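Local coordinates for protein halogenase PltM (Pseudomonas fluorescens, PDB 6BZN) that halogenates phenolic substrates with unusual breadth of substrate and halide, and belongs to the FAD-dependent tryptophan halogenase family, at residues L412-V415 with W416-W420; C402-E405 with A406-D409. All blocks are in the same frame, centred on the assembly; numbering follows the deposited sequence.

Contact 1 of 2, residues L412-V415 with W416-W420; sequences LWNV and WHRVW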
ATOM      1  N   LEU A 412      -1.928  15.519  19.216  1.00 15.30           N
ATOM      2  CA  LEU A 412      -2.437  14.147  19.213  1.00 15.40           C
ATOM      3  C   LEU A 412      -1.837  13.361  18.043  1.00 14.45           C
ATOM      4  O   LEU A 412      -1.349  12.234  18.232  1.00 14.15           O
ATOM      5  CB  LEU A 412      -3.970  14.136  19.167  1.00 15.84           C
ATOM      6  CG  LEU A 412      -4.685  12.780  19.093  1.00 16.28           C
ATOM      7  CD1 LEU A 412      -4.276  11.869  20.229  1.00 15.96           C
ATOM      8  CD2 LEU A 412      -6.188  13.004  19.082  1.00 16.40           C
ATOM      9  N   TRP A 413      -1.830  13.965  16.854  1.00 13.54           N
ATOM     10  CA  TRP A 413      -1.207  13.319  15.699  1.00 13.13           C
ATOM     11  C   TRP A 413       0.262  12.999  15.988  1.00 13.17           C
ATOM     12  O   TRP A 413       0.733  11.895  15.719  1.00 12.49           O
ATOM     13  CB  TRP A 413      -1.319  14.138  14.411  1.00 12.91           C
ATOM     14  CG  TRP A 413      -0.617  13.437  13.334  1.00 12.96           C
ATOM     15  CD1 TRP A 413       0.635  13.700  12.856  1.00 13.19           C
ATOM     16  CD2 TRP A 413      -1.062  12.261  12.669  1.00 12.71           C
ATOM     17  NE1 TRP A 413       0.978  12.769  11.911  1.00 13.34           N
ATOM     18  CE2 TRP A 413      -0.049  11.876  11.774  1.00 13.00           C
ATOM     19  CE3 TRP A 413      -2.233  11.500  12.730  1.00 13.16           C
ATOM     20  CZ2 TRP A 413      -0.175  10.765  10.933  1.00 13.23           C
ATOM     21  CZ3 TRP A 413      -2.363  10.401  11.900  1.00 13.36           C
ATOM     22  CH2 TRP A 413      -1.334  10.036  11.014  1.00 13.37           C
ATOM     23  N   ASN A 414       0.981  13.973  16.537  1.00 13.39           N
ATOM     24  CA  ASN A 414       2.404  13.790  16.814  1.00 13.56           C
ATOM     25  C   ASN A 414       2.615  12.580  17.722  1.00 13.13           C
ATOM     26  O   ASN A 414       3.442  11.715  17.417  1.00 12.70           O
ATOM     27  CB  ASN A 414       2.986  15.096  17.403  1.00 14.19           C
ATOM     28  CG  ASN A 414       4.462  15.005  17.733  1.00 14.44           C
ATOM     29  OD1 ASN A 414       5.184  14.134  17.260  1.00 14.18           O
ATOM     30  ND2 ASN A 414       4.919  15.931  18.580  1.00 15.65           N
ATOM     31  N   VAL A 415       1.840  12.477  18.807  1.00 13.16           N
ATOM     32  CA  VAL A 415       1.971  11.325  19.695  1.00 13.20           C
ATOM     33  C   VAL A 415       1.577  10.037  18.949  1.00 12.75           C
ATOM     34  O   VAL A 415       2.311   9.043  18.967  1.00 11.97           O
ATOM     35  CB  VAL A 415       1.140  11.464  20.992  1.00 13.73           C
ATOM     36  CG1 VAL A 415       1.363  10.255  21.867  1.00 14.07           C
ATOM     37  CG2 VAL A 415       1.554  12.716  21.778  1.00 14.24           C
ATOM     38  N   TRP A 416       0.425  10.082  18.283  1.00 12.67           N
ATOM     39  CA  TRP A 416      -0.097   8.907  17.573  1.00 12.59           C
ATOM     40  C   TRP A 416       0.852   8.341  16.509  1.00 12.73           C
ATOM     41  O   TRP A 416       0.997   7.120  16.416  1.00 12.92           O
ATOM     42  CB  TRP A 416      -1.481   9.184  16.960  1.00 13.04           C
ATOM     43  CG  TRP A 416      -1.894   8.118  15.993  1.00 13.12           C
ATOM     44  CD1 TRP A 416      -1.849   8.193  14.642  1.00 13.58           C
ATOM     45  CD2 TRP A 416      -2.329   6.797  16.310  1.00 13.88           C
ATOM     46  NE1 TRP A 416      -2.295   7.022  14.083  1.00 13.65           N
ATOM     47  CE2 TRP A 416      -2.582   6.138  15.091  1.00 14.16           C
ATOM     48  CE3 TRP A 416      -2.557   6.110  17.509  1.00 14.35           C
ATOM     49  CZ2 TRP A 416      -3.048   4.829  15.033  1.00 14.40           C
ATOM     50  CZ3 TRP A 416      -3.033   4.808  17.451  1.00 14.63           C
ATOM     51  CH2 TRP A 416      -3.263   4.179  16.213  1.00 14.50           C
ATOM     52  N   HIS A 417       1.501   9.201  15.730  1.00 12.80           N
ATOM     53  CA  HIS A 417       2.313   8.717  14.604  1.00 13.09           C
ATOM     54  C   HIS A 417       3.454   7.803  15.049  1.00 12.89           C
ATOM     55  O   HIS A 417       3.875   6.950  14.287  1.00 12.84           O
ATOM     56  CB  HIS A 417       2.779   9.850  13.675  1.00 13.56           C
ATOM     57  CG  HIS A 417       4.187  10.311  13.883  1.00 14.07           C
ATOM     58  ND1 HIS A 417       4.556  11.137  14.924  1.00 14.54           N
ATOM     59  CD2 HIS A 417       5.306  10.121  13.143  1.00 14.78           C
ATOM     60  CE1 HIS A 417       5.845  11.412  14.832  1.00 14.43           C
ATOM     61  NE2 HIS A 417       6.322  10.813  13.756  1.00 15.26           N
ATOM     62  N   ARG A 418       3.898   7.948  16.299  1.00 12.72           N
ATOM     63  CA  ARG A 418       4.931   7.080  16.868  1.00 13.45           C
ATOM     64  C   ARG A 418       4.471   5.646  17.072  1.00 12.97           C
ATOM     65  O   ARG A 418       5.298   4.751  17.096  1.00 13.28           O
ATOM     66  CB  ARG A 418       5.449   7.661  18.195  1.00 13.79           C
ATOM     67  CG  ARG A 418       6.120   9.015  18.019  1.00 14.14           C
ATOM     68  CD  ARG A 418       5.666  10.045  19.048  1.00 14.56           C
ATOM     69  NE  ARG A 418       6.083  11.373  18.612  1.00 15.13           N
ATOM     70  CZ  ARG A 418       7.316  11.875  18.716  1.00 16.17           C
ATOM     71  NH1 ARG A 418       8.297  11.196  19.322  1.00 17.30           N
ATOM     72  NH2 ARG A 418       7.577  13.071  18.211  1.00 16.39           N
ATOM     73  N   VAL A 419       3.163   5.429  17.218  1.00 13.12           N
ATOM     74  CA  VAL A 419       2.594   4.070  17.284  1.00 12.79           C
ATOM     75  C   VAL A 419       2.757   3.380  15.918  1.00 12.48           C
ATOM     76  O   VAL A 419       3.308   2.275  15.826  1.00 12.28           O
ATOM     77  CB  VAL A 419       1.119   4.099  17.754  1.00 13.22           C
ATOM     78  CG1 VAL A 419       0.478   2.715  17.713  1.00 13.68           C
ATOM     79  CG2 VAL A 419       1.029   4.671  19.163  1.00 13.57           C
ATOM     80  N   TRP A 420       2.346   4.056  14.856  1.00 12.63           N
ATOM     81  CA  TRP A 420       2.603   3.575  13.491  1.00 12.68           C
ATOM     82  C   TRP A 420       4.107   3.389  13.228  1.00 12.66           C
ATOM     83  O   TRP A 420       4.542   2.341  12.746  1.00 12.64           O
ATOM     84  CB  TRP A 420       2.022   4.541  12.449  1.00 13.08           C
ATOM     85  CG  TRP A 420       2.634   4.349  11.092  1.00 13.17           C
ATOM     86  CD1 TRP A 420       2.383   3.334  10.216  1.00 13.79           C
ATOM     87  CD2 TRP A 420       3.622   5.170  10.481  1.00 13.53           C
ATOM     88  NE1 TRP A 420       3.160   3.474   9.093  1.00 14.00           N
ATOM     89  CE2 TRP A 420       3.930   4.594   9.231  1.00 13.71           C
ATOM     90  CE3 TRP A 420       4.286   6.350  10.870  1.00 13.66           C
ATOM     91  CZ2 TRP A 420       4.870   5.150   8.362  1.00 14.08           C
ATOM     92  CZ3 TRP A 420       5.209   6.906  10.008  1.00 13.83           C
ATOM     93  CH2 TRP A 420       5.502   6.303   8.769  1.00 14.24           C
TER
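The backbone carbonyl of Asn414 is taken by side chains: His417 and Arg418 both reach back along the helix and donate to its oxygen. His417 ND1 lies 2.8 Å from Asn414 O. Since a carbonyl oxygen can only accept, ND1 must be the donor; Asn414 O lies near the imidazole plane. Arg418 NE comes to the same Asn414 O at 2.9 Å, but from above the carbonyl plane and with a bent N-H...O angle of 137°. The amide of Asn414 extends the grip. Its OD1 receives Arg418 NH2 at 2.8 Å in a fairly straight bond. Arg418 NE reaches the same Asn414 OD1 at 3.2 Å, and both bonds lie in the guanidinium plane. Amide and guanidinium planes are turned 62° apart. A bend at chi2 folds the arginine back toward this acceptor pair. The C-terminal segment adds further partners: Ile514 O for Asn414 ND2, Asn516 O as a second acceptor for Arg418 NH2, and Tyr511 O for Arg418 NH1.

These residues occupy the first turns of helix 410-441, where i to i+4 backbone bonds run from Trp416 N to Leu412 O and from His417 N to Trp413 O. Trp413, Trp416 and His417 form an aromatic cluster. Trp413 CZ3 meets the edge of the Trp416 indole at CD1, 3.6 Å away, with the two planes inclined at 55°. His417 CB packs against the Trp413 indole near its rim, 3.9 Å from Trp413 NE1.

Contact 2 of 2, residues C402-E405 with A406-D409; sequences CSYE and AFSD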
ATOM      1  N   CYS A 402      -8.059   4.733  13.371  1.00 13.25           N
ATOM      2  CA  CYS A 402      -7.490   5.463  14.519  1.00 12.97           C
ATOM      3  C   CYS A 402      -6.685   6.697  14.071  1.00 12.51           C
ATOM      4  O   CYS A 402      -6.699   7.719  14.756  1.00 12.31           O
ATOM      5  CB  CYS A 402      -6.658   4.529  15.394  1.00 13.88           C
ATOM      6  SG  CYS A 402      -7.671   3.258  16.202  1.00 15.00           S
ATOM      7  N   SER A 403      -6.010   6.614  12.923  1.00 11.67           N
ATOM      8  CA  SER A 403      -5.290   7.751  12.377  1.00 11.86           C
ATOM      9  C   SER A 403      -6.221   8.903  11.998  1.00 11.92           C
ATOM     10  O   SER A 403      -5.935  10.053  12.303  1.00 11.61           O
ATOM     11  CB  SER A 403      -4.469   7.340  11.155  1.00 11.59           C
ATOM     12  OG  SER A 403      -3.465   6.416  11.512  1.00 11.45           O
ATOM     13  N   TYR A 404      -7.322   8.590  11.321  1.00 12.38           N
ATOM     14  CA  TYR A 404      -8.288   9.625  10.949  1.00 13.09           C
ATOM     15  C   TYR A 404      -8.840  10.360  12.200  1.00 13.82           C
ATOM     16  O   TYR A 404      -9.126  11.541  12.136  1.00 13.84           O
ATOM     17  CB  TYR A 404      -9.435   9.049  10.123  1.00 13.13           C
ATOM     18  CG  TYR A 404      -9.229   9.034   8.614  1.00 12.81           C
ATOM     19  CD1 TYR A 404      -8.528   8.012   7.989  1.00 12.65           C
ATOM     20  CD2 TYR A 404      -9.772  10.033   7.803  1.00 12.52           C
ATOM     21  CE1 TYR A 404      -8.379   7.984   6.606  1.00 12.24           C
ATOM     22  CE2 TYR A 404      -9.621  10.005   6.424  1.00 12.45           C
ATOM     23  CZ  TYR A 404      -8.926   8.973   5.823  1.00 11.98           C
ATOM     24  OH  TYR A 404      -8.791   8.940   4.436  1.00 11.56           O
ATOM     25  N   GLU A 405      -8.989   9.658  13.321  1.00 14.44           N
ATOM     26  CA  GLU A 405      -9.401  10.315  14.570  1.00 15.31           C
ATOM     27  C   GLU A 405      -8.271  11.205  15.099  1.00 14.54           C
ATOM     28  O   GLU A 405      -8.520  12.316  15.568  1.00 13.92           O
ATOM     29  CB  GLU A 405      -9.801   9.285  15.617  1.00 17.52           C
ATOM     30  CG  GLU A 405     -10.299   9.870  16.934  1.00 20.13           C
ATOM     31  CD  GLU A 405     -11.597  10.657  16.818  1.00 22.62           C
ATOM     32  OE1 GLU A 405     -12.376  10.459  15.856  1.00 24.13           O
ATOM     33  OE2 GLU A 405     -11.842  11.478  17.727  1.00 27.11           O
ATOM     34  N   ALA A 406      -7.036  10.721  15.011  1.00 13.98           N
ATOM     35  CA  ALA A 406      -5.872  11.505  15.410  1.00 14.13           C
ATOM     36  C   ALA A 406      -5.643  12.761  14.556  1.00 14.17           C
ATOM     37  O   ALA A 406      -4.918  13.658  14.995  1.00 14.24           O
ATOM     38  CB  ALA A 406      -4.622  10.646  15.406  1.00 14.28           C
ATOM     39  N   PHE A 407      -6.225  12.830  13.356  1.00 13.59           N
ATOM     40  CA  PHE A 407      -6.172  14.049  12.549  1.00 14.11           C
ATOM     41  C   PHE A 407      -6.795  15.282  13.225  1.00 14.51           C
ATOM     42  O   PHE A 407      -6.582  16.396  12.751  1.00 13.97           O
ATOM     43  CB  PHE A 407      -6.919  13.901  11.207  1.00 14.02           C
ATOM     44  CG  PHE A 407      -6.322  12.931  10.201  1.00 13.87           C
ATOM     45  CD1 PHE A 407      -5.044  12.370  10.321  1.00 14.07           C
ATOM     46  CD2 PHE A 407      -7.068  12.633   9.060  1.00 13.86           C
ATOM     47  CE1 PHE A 407      -4.558  11.491   9.340  1.00 14.17           C
ATOM     48  CE2 PHE A 407      -6.584  11.777   8.083  1.00 13.80           C
ATOM     49  CZ  PHE A 407      -5.334  11.193   8.223  1.00 13.56           C
ATOM     50  N   SER A 408      -7.592  15.099  14.282  1.00 15.52           N
ATOM     51  CA  SER A 408      -8.288  16.229  14.932  1.00 16.49           C
ATOM     52  C   SER A 408      -7.384  17.272  15.593  1.00 16.26           C
ATOM     53  O   SER A 408      -7.849  18.363  15.863  1.00 16.40           O
ATOM     54  CB  SER A 408      -9.283  15.736  15.994  1.00 17.09           C
ATOM     55  OG  SER A 408      -8.609  14.993  16.993  1.00 19.08           O
ATOM     56  N   ASP A 409      -6.134  16.940  15.876  1.00 15.70           N
ATOM     57  CA  ASP A 409      -5.254  17.827  16.650  1.00 16.21           C
ATOM     58  C   ASP A 409      -3.793  17.492  16.358  1.00 15.74           C
ATOM     59  O   ASP A 409      -3.423  16.314  16.305  1.00 15.68           O
ATOM     60  CB  ASP A 409      -5.560  17.628  18.139  1.00 16.84           C
ATOM     61  CG  ASP A 409      -4.648  18.429  19.040  1.00 18.27           C
ATOM     62  OD1 ASP A 409      -4.799  19.658  19.089  1.00 19.59           O
ATOM     63  OD2 ASP A 409      -3.780  17.826  19.697  1.00 18.34           O
TER
HETATM   64  O   HOH W   1      -9.688  13.080  18.884  1.00 32.33           O
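The last turn of helix 383-406 runs from 402-405 into Ala406, and the chain then leaves it through a type I beta turn from Ala406 to Asp409. Ala406 N donates to Cys402 O at 3.0 Å, an ordinary helical bond, and Phe407 N reaches Ser403 O at 3.0 Å. One residue on, the spacing shortens to i to i+3: Ser408 N bonds to Glu405 O at 3.2 Å, nearly straight at 165°, although it approaches from above the carbonyl plane.

Phe407 turns its ring back over the helix end, CG lying anti to its own carbonyl carbon (chi1 -67°). One face then rests on the backbone, with Tyr404 CA 3.9 Å from the ring centroid in a CH-pi contact. Tyr404 and Phe407 point the same way, side by side, and Phe407 CE2 lies over one face of the tyrosine ring, 3.6 Å from Tyr404 CD2; the planes are inclined at 44°. The phenol hydroxyl of Tyr404 is bonded to Asp347.

On the polar side, Ser408 OG lies 3.0 Å from Glu405 O and is joined to a water at 2.9 Å. That water donates to Glu405 OE2, bridging the two side chains. Asp409 follows as the N-cap of helix 410-441, its OD2 accepting from Leu412 N. The turn thus has two chemical sides: hydroxyl, water and carboxylate on the partly exposed one, and aromatic carbon covering the backbone on the buried one, with Asp409 capping the next helix.

How the contacts relate
The two contacts lie in series, their centres about 9 Å apart: contact 2 ends helix 383-406 and turns the chain, and contact 1 forms the first turns of helix 410-441. Every touching residue of contact 1 is buried, whereas contact 2 keeps a partly exposed polar side. Their chemistry differs accordingly: buried Asn-Arg-His bonding in contact 1, a water-bridged Glu405-Ser408 pair at the turn in contact 2. The two contacts meet through Trp416 NE1 and Ser403 OG, 2.9 Å apart, a probable hydrogen bond, and through Trp413 CZ3 packed on Phe407 CE1 at 3.5 Å. Neither contact contains an FAD-binding residue; the Tyr404 side chain is about 11 Å from a bound calcium ion.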